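Local coordinates for protein 1,4-dihydroxy-2-naphthoyl-CoA hydrolase (PDB 4K49) that hydrolyses 1,4-dihydroxy-2-naphthoyl-CoA to 1,4-dihydroxy-2-naphthoate and CoA in menaquinone biosynthesis, and also accepts many other acyl-CoA thioesters, at residues F23-F28 / D43-Q48; N88-A93 / G123-S128. All blocks are in the same frame, centred on the assembly; numbering follows the deposited sequence.

Interaction 1: F23-F28 / D43-Q48. With HFQ (2,4-dihydroxyphenacyl coenzyme A), chain E.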
# COMPACT_ATOMS: atom_id res chain seq x y z
N PHE A 23 -1.06 12.28 -6.56
CA PHE A 23 -2.49 12.20 -6.22
C PHE A 23 -2.78 12.08 -4.72
O PHE A 23 -3.85 12.48 -4.26
CB PHE A 23 -3.17 11.04 -6.95
CG PHE A 23 -3.78 11.44 -8.26
CD1 PHE A 23 -4.99 12.14 -8.30
CD2 PHE A 23 -3.17 11.09 -9.46
CE1 PHE A 23 -5.56 12.50 -9.52
CE2 PHE A 23 -3.73 11.43 -10.68
CZ PHE A 23 -4.93 12.14 -10.71
N LEU A 24 -1.84 11.52 -3.97
CA LEU A 24 -2.00 11.38 -2.52
C LEU A 24 -1.32 12.51 -1.76
O LEU A 24 -1.25 12.45 -0.53
CB LEU A 24 -1.48 10.03 -2.02
CG LEU A 24 -2.10 8.78 -2.64
CD1 LEU A 24 -1.60 7.54 -1.93
CD2 LEU A 24 -3.61 8.85 -2.57
N ASP A 25 -0.84 13.53 -2.48
CA ASP A 25 -0.17 14.68 -1.86
C ASP A 25 1.00 14.22 -1.01
O ASP A 25 1.24 14.72 0.09
CB ASP A 25 -1.15 15.51 -1.02
CG ASP A 25 -0.56 16.84 -0.58
OD1 ASP A 25 0.23 17.43 -1.34
OD2 ASP A 25 -0.87 17.28 0.55
N ILE A 26 1.73 13.23 -1.52
CA ILE A 26 2.97 12.83 -0.87
C ILE A 26 4.05 13.85 -1.20
O ILE A 26 4.31 14.14 -2.38
CB ILE A 26 3.38 11.39 -1.26
CG1 ILE A 26 2.33 10.41 -0.71
CG2 ILE A 26 4.75 11.07 -0.70
CD1 ILE A 26 2.53 8.95 -1.11
N ARG A 27 4.65 14.43 -0.17
CA ARG A 27 5.60 15.52 -0.35
C ARG A 27 6.93 15.18 0.29
O ARG A 27 7.02 14.98 1.50
CB ARG A 27 5.09 16.82 0.31
CG ARG A 27 3.78 17.34 -0.26
CD ARG A 27 3.89 17.59 -1.76
NE ARG A 27 4.80 18.68 -2.09
CZ ARG A 27 5.21 18.96 -3.33
NH1 ARG A 27 4.78 18.22 -4.34
NH2 ARG A 27 6.04 19.97 -3.55
N PHE A 28 7.98 15.13 -0.53
CA PHE A 28 9.31 14.96 0.03
C PHE A 28 9.76 16.26 0.66
O PHE A 28 9.66 17.34 0.06
CB PHE A 28 10.27 14.45 -1.03
CG PHE A 28 9.98 13.05 -1.46
CD1 PHE A 28 8.97 12.80 -2.39
CD2 PHE A 28 10.68 11.98 -0.91
CE1 PHE A 28 8.67 11.50 -2.78
CE2 PHE A 28 10.38 10.68 -1.30
CZ PHE A 28 9.38 10.44 -2.23
N ASP A 43 -6.68 11.91 5.00
CA ASP A 43 -7.96 12.49 4.60
C ASP A 43 -8.68 11.54 3.66
O ASP A 43 -8.30 10.37 3.56
CB ASP A 43 -7.79 13.88 3.98
CG ASP A 43 -6.95 13.88 2.70
OD1 ASP A 43 -7.08 12.96 1.86
OD2 ASP A 43 -6.17 14.84 2.51
N SER A 44 -9.70 12.03 2.96
CA SER A 44 -10.54 11.14 2.16
C SER A 44 -9.75 10.35 1.12
O SER A 44 -10.14 9.25 0.73
CB SER A 44 -11.68 11.91 1.48
OG SER A 44 -11.16 12.90 0.61
N ARG A 45 -8.63 10.90 0.66
CA ARG A 45 -7.83 10.23 -0.37
C ARG A 45 -7.07 9.04 0.19
O ARG A 45 -6.62 8.19 -0.57
CB ARG A 45 -6.87 11.23 -1.01
CG ARG A 45 -7.61 12.40 -1.68
CD ARG A 45 -6.63 13.49 -2.08
NE ARG A 45 -6.17 14.22 -0.91
CZ ARG A 45 -5.36 15.28 -0.97
NH1 ARG A 45 -4.99 15.90 0.15
NH2 ARG A 45 -4.92 15.70 -2.13
N THR A 46 -6.92 8.99 1.51
CA THR A 46 -6.03 8.00 2.14
C THR A 46 -6.65 7.30 3.34
O THR A 46 -5.96 6.56 4.04
CB THR A 46 -4.71 8.64 2.58
OG1 THR A 46 -4.98 9.71 3.49
CG2 THR A 46 -3.95 9.21 1.39
N LYS A 47 -7.94 7.52 3.60
CA LYS A 47 -8.58 6.84 4.74
C LYS A 47 -9.28 5.55 4.31
O LYS A 47 -9.62 5.38 3.14
CB LYS A 47 -9.61 7.75 5.42
CG LYS A 47 -9.00 8.85 6.28
CD LYS A 47 -10.11 9.83 6.67
CE LYS A 47 -9.68 10.68 7.85
NZ LYS A 47 -10.78 11.56 8.32
N GLN A 48 -9.53 4.68 5.28
CA GLN A 48 -10.36 3.50 5.06
C GLN A 48 -11.80 3.83 5.51
O GLN A 48 -12.04 4.92 6.04
CB GLN A 48 -9.74 2.24 5.71
CG GLN A 48 -9.08 2.41 7.08
CD GLN A 48 -10.07 2.22 8.20
OE1 GLN A 48 -10.97 3.04 8.40
NE2 GLN A 48 -9.92 1.11 8.95
CB HFQ E . -6.94 -1.69 7.87
N1A HFQ E . -12.38 -0.58 19.68
O1A HFQ E . -3.66 -1.84 23.71
P1A HFQ E . -3.59 -1.70 22.16
C1B HFQ E . -7.48 -0.94 6.61
O1B HFQ E . -6.73 -0.09 6.02
C1D HFQ E . -7.71 0.94 20.45
S1P HFQ E . -7.09 -0.77 9.40
C2A HFQ E . -11.70 0.42 19.10
O2A HFQ E . -2.16 -1.32 21.73
P2A HFQ E . -2.98 -4.07 20.96
C2B HFQ E . -8.84 -1.15 6.08
O2B HFQ E . -12.59 -1.65 4.35
C2D HFQ E . -7.32 1.35 21.74
O2D HFQ E . -8.15 2.38 22.27
C2P HFQ E . -5.87 0.52 9.41
N3A HFQ E . -10.43 0.69 19.44
O3A HFQ E . -4.04 -3.01 21.49
C3B HFQ E . -9.04 -0.88 4.72
O3B HFQ E . -9.74 -1.87 8.20
C3D HFQ E . -5.95 1.75 21.66
O3D HFQ E . -5.82 3.19 21.72
P3D HFQ E . -4.79 3.88 22.81
C3P HFQ E . -4.45 0.09 9.58
C4A HFQ E . -9.81 -0.05 20.38
O4A HFQ E . -2.13 -4.48 22.08
C4B HFQ E . -10.27 -1.04 4.16
C4D HFQ E . -5.42 1.24 20.43
O4D HFQ E . -6.52 0.50 19.81
N4P HFQ E . -4.23 -0.55 10.77
C5A HFQ E . -10.48 -1.10 21.01
O5A HFQ E . -3.79 -5.27 20.42
C5B HFQ E . -11.35 -1.48 4.94
C5D HFQ E . -4.32 0.32 20.73
O5D HFQ E . -4.61 -0.59 21.72
C5P HFQ E . -4.25 0.20 11.98
O5P HFQ E . -4.45 1.46 11.96
C6A HFQ E . -11.82 -1.36 20.63
N6A HFQ E . -12.57 -2.42 21.24
O6A HFQ E . -2.16 -3.45 19.78
C6B HFQ E . -11.16 -1.76 6.30
C6P HFQ E . -4.00 -0.48 13.31
N7A HFQ E . -9.59 -1.66 21.91
O7A HFQ E . -4.74 2.98 24.15
C7B HFQ E . -9.92 -1.58 6.86
C7P HFQ E . -3.00 0.27 14.20
C8A HFQ E . -8.43 -0.99 21.85
O8A HFQ E . -3.46 3.97 22.22
N8P HFQ E . -2.38 -0.56 15.23
N9A HFQ E . -8.55 -0.02 20.92
O9A HFQ E . -5.28 5.29 23.16
C9P HFQ E . -3.10 -0.76 16.50
O9P HFQ E . -4.14 -0.22 16.67
CAP HFQ E . -2.46 -1.66 17.55
OAP HFQ E . -1.12 -1.84 17.22
CBP HFQ E . -3.11 -3.06 17.56
CCP HFQ E . -2.37 -3.94 18.49
CDP HFQ E . -4.59 -2.99 17.96
CEP HFQ E . -3.03 -3.61 16.19
O HOH W 1 -5.23 14.49 -4.92
O HOH W 2 -3.32 17.97 0.64

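Interaction 2: N88-A93 / G123-S128. With HFQ (2,4-dihydroxyphenacyl coenzyme A), chain E.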
# COMPACT_ATOMS: atom_id res chain seq x y z
N ASN A 88 4.20 -3.24 9.54
CA ASN A 88 3.39 -3.47 10.72
C ASN A 88 2.65 -2.18 11.02
O ASN A 88 3.27 -1.11 11.09
CB ASN A 88 4.26 -3.87 11.91
CG ASN A 88 3.45 -4.42 13.05
OD1 ASN A 88 2.73 -3.67 13.72
ND2 ASN A 88 3.54 -5.73 13.27
N HIS A 89 1.34 -2.28 11.19
CA HIS A 89 0.53 -1.12 11.55
C HIS A 89 0.44 -1.04 13.08
O HIS A 89 -0.41 -1.69 13.69
CB HIS A 89 -0.87 -1.23 10.91
CG HIS A 89 -0.85 -1.40 9.42
ND1 HIS A 89 -0.26 -0.49 8.57
CD2 HIS A 89 -1.35 -2.38 8.63
CE1 HIS A 89 -0.39 -0.90 7.32
NE2 HIS A 89 -1.06 -2.05 7.32
N VAL A 90 1.33 -0.26 13.69
CA VAL A 90 1.46 -0.26 15.15
C VAL A 90 0.53 0.74 15.84
O VAL A 90 0.19 0.57 17.00
CB VAL A 90 2.92 -0.03 15.62
CG1 VAL A 90 3.87 -1.02 14.96
CG2 VAL A 90 3.36 1.35 15.30
N ARG A 91 0.14 1.80 15.13
CA ARG A 91 -0.78 2.79 15.69
C ARG A 91 -1.57 3.44 14.57
O ARG A 91 -1.04 3.72 13.50
CB ARG A 91 -0.02 3.86 16.48
CG ARG A 91 -0.91 5.00 16.99
CD ARG A 91 -0.08 6.10 17.67
NE ARG A 91 0.54 5.60 18.90
CZ ARG A 91 -0.06 5.57 20.08
NH1 ARG A 91 0.58 5.09 21.14
NH2 ARG A 91 -1.31 6.01 20.21
N SER A 92 -2.86 3.67 14.82
CA SER A 92 -3.72 4.25 13.81
C SER A 92 -3.54 5.77 13.78
O SER A 92 -3.04 6.37 14.74
CB SER A 92 -5.18 3.90 14.10
OG SER A 92 -5.60 4.47 15.33
N ALA A 93 -3.92 6.39 12.66
CA ALA A 93 -3.96 7.85 12.57
C ALA A 93 -5.31 8.25 11.97
O ALA A 93 -5.90 7.47 11.22
CB ALA A 93 -2.81 8.37 11.71
N GLY A 123 5.12 12.47 16.77
CA GLY A 123 6.35 11.71 16.73
C GLY A 123 6.15 10.27 17.13
O GLY A 123 7.13 9.55 17.38
N ARG A 124 4.89 9.84 17.20
CA ARG A 124 4.56 8.46 17.58
C ARG A 124 4.63 7.56 16.37
O ARG A 124 4.06 7.87 15.32
CB ARG A 124 3.17 8.37 18.21
CG ARG A 124 3.04 9.14 19.52
CD ARG A 124 1.65 8.98 20.11
NE ARG A 124 0.62 9.49 19.21
CZ ARG A 124 -0.62 9.78 19.58
NH1 ARG A 124 -1.48 10.24 18.69
NH2 ARG A 124 -1.00 9.61 20.84
N LEU A 125 5.30 6.43 16.52
CA LEU A 125 5.43 5.48 15.43
C LEU A 125 4.06 4.89 15.07
O LEU A 125 3.32 4.44 15.95
CB LEU A 125 6.41 4.37 15.82
CG LEU A 125 6.67 3.33 14.74
CD1 LEU A 125 7.41 3.94 13.55
CD2 LEU A 125 7.44 2.18 15.34
N CYS A 126 3.71 4.95 13.79
CA CYS A 126 2.42 4.42 13.33
C CYS A 126 2.56 3.22 12.39
O CYS A 126 1.69 2.33 12.37
CB CYS A 126 1.60 5.52 12.66
SG CYS A 126 0.94 6.73 13.84
N CYS A 127 3.64 3.20 11.62
CA CYS A 127 3.88 2.12 10.68
C CYS A 127 5.38 1.89 10.59
O CYS A 127 6.15 2.84 10.42
CB CYS A 127 3.32 2.44 9.29
SG CYS A 127 3.46 1.07 8.09
N SER A 128 5.78 0.63 10.73
CA SER A 128 7.16 0.23 10.51
C SER A 128 7.17 -0.69 9.30
O SER A 128 6.49 -1.72 9.29
CB SER A 128 7.70 -0.50 11.73
OG SER A 128 9.03 -0.94 11.53
CB HFQ E . -6.94 -1.69 7.87
N1A HFQ E . -12.38 -0.58 19.68
O1A HFQ E . -3.66 -1.84 23.71
P1A HFQ E . -3.59 -1.70 22.16
C1B HFQ E . -7.48 -0.94 6.61
O1B HFQ E . -6.73 -0.09 6.02
C1D HFQ E . -7.71 0.94 20.45
S1P HFQ E . -7.09 -0.77 9.40
C2A HFQ E . -11.70 0.42 19.10
O2A HFQ E . -2.16 -1.32 21.73
P2A HFQ E . -2.98 -4.07 20.96
C2B HFQ E . -8.84 -1.15 6.08
O2B HFQ E . -12.59 -1.65 4.35
C2D HFQ E . -7.32 1.35 21.74
O2D HFQ E . -8.15 2.38 22.27
C2P HFQ E . -5.87 0.52 9.41
N3A HFQ E . -10.43 0.69 19.44
O3A HFQ E . -4.04 -3.01 21.49
C3B HFQ E . -9.04 -0.88 4.72
O3B HFQ E . -9.74 -1.87 8.20
C3D HFQ E . -5.95 1.75 21.66
O3D HFQ E . -5.82 3.19 21.72
P3D HFQ E . -4.79 3.88 22.81
C3P HFQ E . -4.45 0.09 9.58
C4A HFQ E . -9.81 -0.05 20.38
O4A HFQ E . -2.13 -4.48 22.08
C4B HFQ E . -10.27 -1.04 4.16
C4D HFQ E . -5.42 1.24 20.43
O4D HFQ E . -6.52 0.50 19.81
N4P HFQ E . -4.23 -0.55 10.77
C5A HFQ E . -10.48 -1.10 21.01
O5A HFQ E . -3.79 -5.27 20.42
C5B HFQ E . -11.35 -1.48 4.94
C5D HFQ E . -4.32 0.32 20.73
O5D HFQ E . -4.61 -0.59 21.72
C5P HFQ E . -4.25 0.20 11.98
O5P HFQ E . -4.45 1.46 11.96
C6A HFQ E . -11.82 -1.36 20.63
N6A HFQ E . -12.57 -2.42 21.24
O6A HFQ E . -2.16 -3.45 19.78
C6B HFQ E . -11.16 -1.76 6.30
C6P HFQ E . -4.00 -0.48 13.31
N7A HFQ E . -9.59 -1.66 21.91
O7A HFQ E . -4.74 2.98 24.15
C7B HFQ E . -9.92 -1.58 6.86
C7P HFQ E . -3.00 0.27 14.20
C8A HFQ E . -8.43 -0.99 21.85
O8A HFQ E . -3.46 3.97 22.22
N8P HFQ E . -2.38 -0.56 15.23
N9A HFQ E . -8.55 -0.02 20.92
O9A HFQ E . -5.28 5.29 23.16
C9P HFQ E . -3.10 -0.76 16.50
O9P HFQ E . -4.14 -0.22 16.67
CAP HFQ E . -2.46 -1.66 17.55
OAP HFQ E . -1.12 -1.84 17.22
CBP HFQ E . -3.11 -3.06 17.56
CCP HFQ E . -2.37 -3.94 18.49
CDP HFQ E . -4.59 -2.99 17.96
CEP HFQ E . -3.03 -3.61 16.19
O HOH W 3 -0.12 2.09 10.03
O HOH W 4 3.15 4.32 18.63

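Interaction 1: F23-F28 / D43-Q48
Arg45 lays its chain past the end of helix 20-23 in this hotdog-fold thioesterase, its CD 3.7 Å from Phe23 O. The helix closes there in a Schellman motif whose C-prime residue is Asp25, at positive phi. A bend at chi3 (-73°) turns the guanidinium back to Asp43, which it grips side-on: NH1 reaches the syn lone pair of OD2 at 2.8 Å, and NE reaches OD1. The same OD1 takes the backbone N of Arg45 in an Asx turn, so one carboxylate shapes the loop and fixes the arginine's rotation. Asp25 OD2 stays 4.4 Å from Arg45 NH1, too far for a salt bridge but joined through a water, and pairs with Arg97 instead. A second water links Phe23 O to Arg45 NH2. With an alanine here, Asp43 would probably lose its ionic mate and both waters their guanidinium donor. Below, the leucine branch and the threonine methyl suit the buried side facing helix 55-72, where Leu24 packs on Val60 and Thr46 on Ala57. Thr46 accepts from Asp43 N and bonds to Pro41 O through its hydroxyl, and turns its methyl inward: CG2 meets Leu24 CD2 at 4.0 Å.

Interaction 2: N88-A93 / G123-S128
The guanidinium groups of Arg91 and Arg124 lie stacked, planes at 4° and centres 4.3 Å apart, just past the paired strands 80-89 and 125-135 of the hotdog sheet. Arg124 CD sits over the centre of one Arg91 face, and Arg91 NH2 covers one face of Arg124 near its rim. At the Arg91 edge, in plane, a water takes NE and donates to Leu125 O. The like charges are probably eased by Asp120, salt-bridged to Arg124, and by the CoA phosphate oxygen O8A, 3.6 Å from Arg91 NH2. Arg91 CG is anti to its own N (chi1 175°), which sends the chain across Arg124. The His89 ring has the pantetheine carbon C3P over one face, while Cys127 SG stands obliquely to it; NE2 bonds Glu63 of the second subunit, the inferred catalytic residue. Antiparallel pairing joins Asn88 to Ser128 by two backbone bonds and sets His89 beside Cys127; against strand 111-119, Cys126 and Cys127 form a classic beta bulge facing Ile118. A small residue suits Cys126, whose CB lies 3.3 Å from Arg91 O and whose O accepts Val90 N and Arg91 N. HFQ N8P donates to His89 O at 2.7 Å, and HFQ OAP to Val90 O at 2.8 Å.

Overall arrangement
Both contacts are partly buried, reach the same antiparallel sheet and touch the same bound CoA analogue, yet their chemistry differs. Interaction 1 joins a helix end to the loop before helix 55-72 without one direct hydrogen bond between its segments; apolar packing and bridging waters do the work, and the ligand is met at the loop's far end, by Gln48. Interaction 2 is backbone pairing of strand ends, buried at its cysteines and His89 and more open at its arginines, with its bend itself binding pantetheine. The centres of interactions 1 and 2 lie about 16 Å apart. Both also reach the second subunit: 23-28/43-48 mainly by packing, 88-93/123-128 by continuing the sheet and meeting Glu63 there.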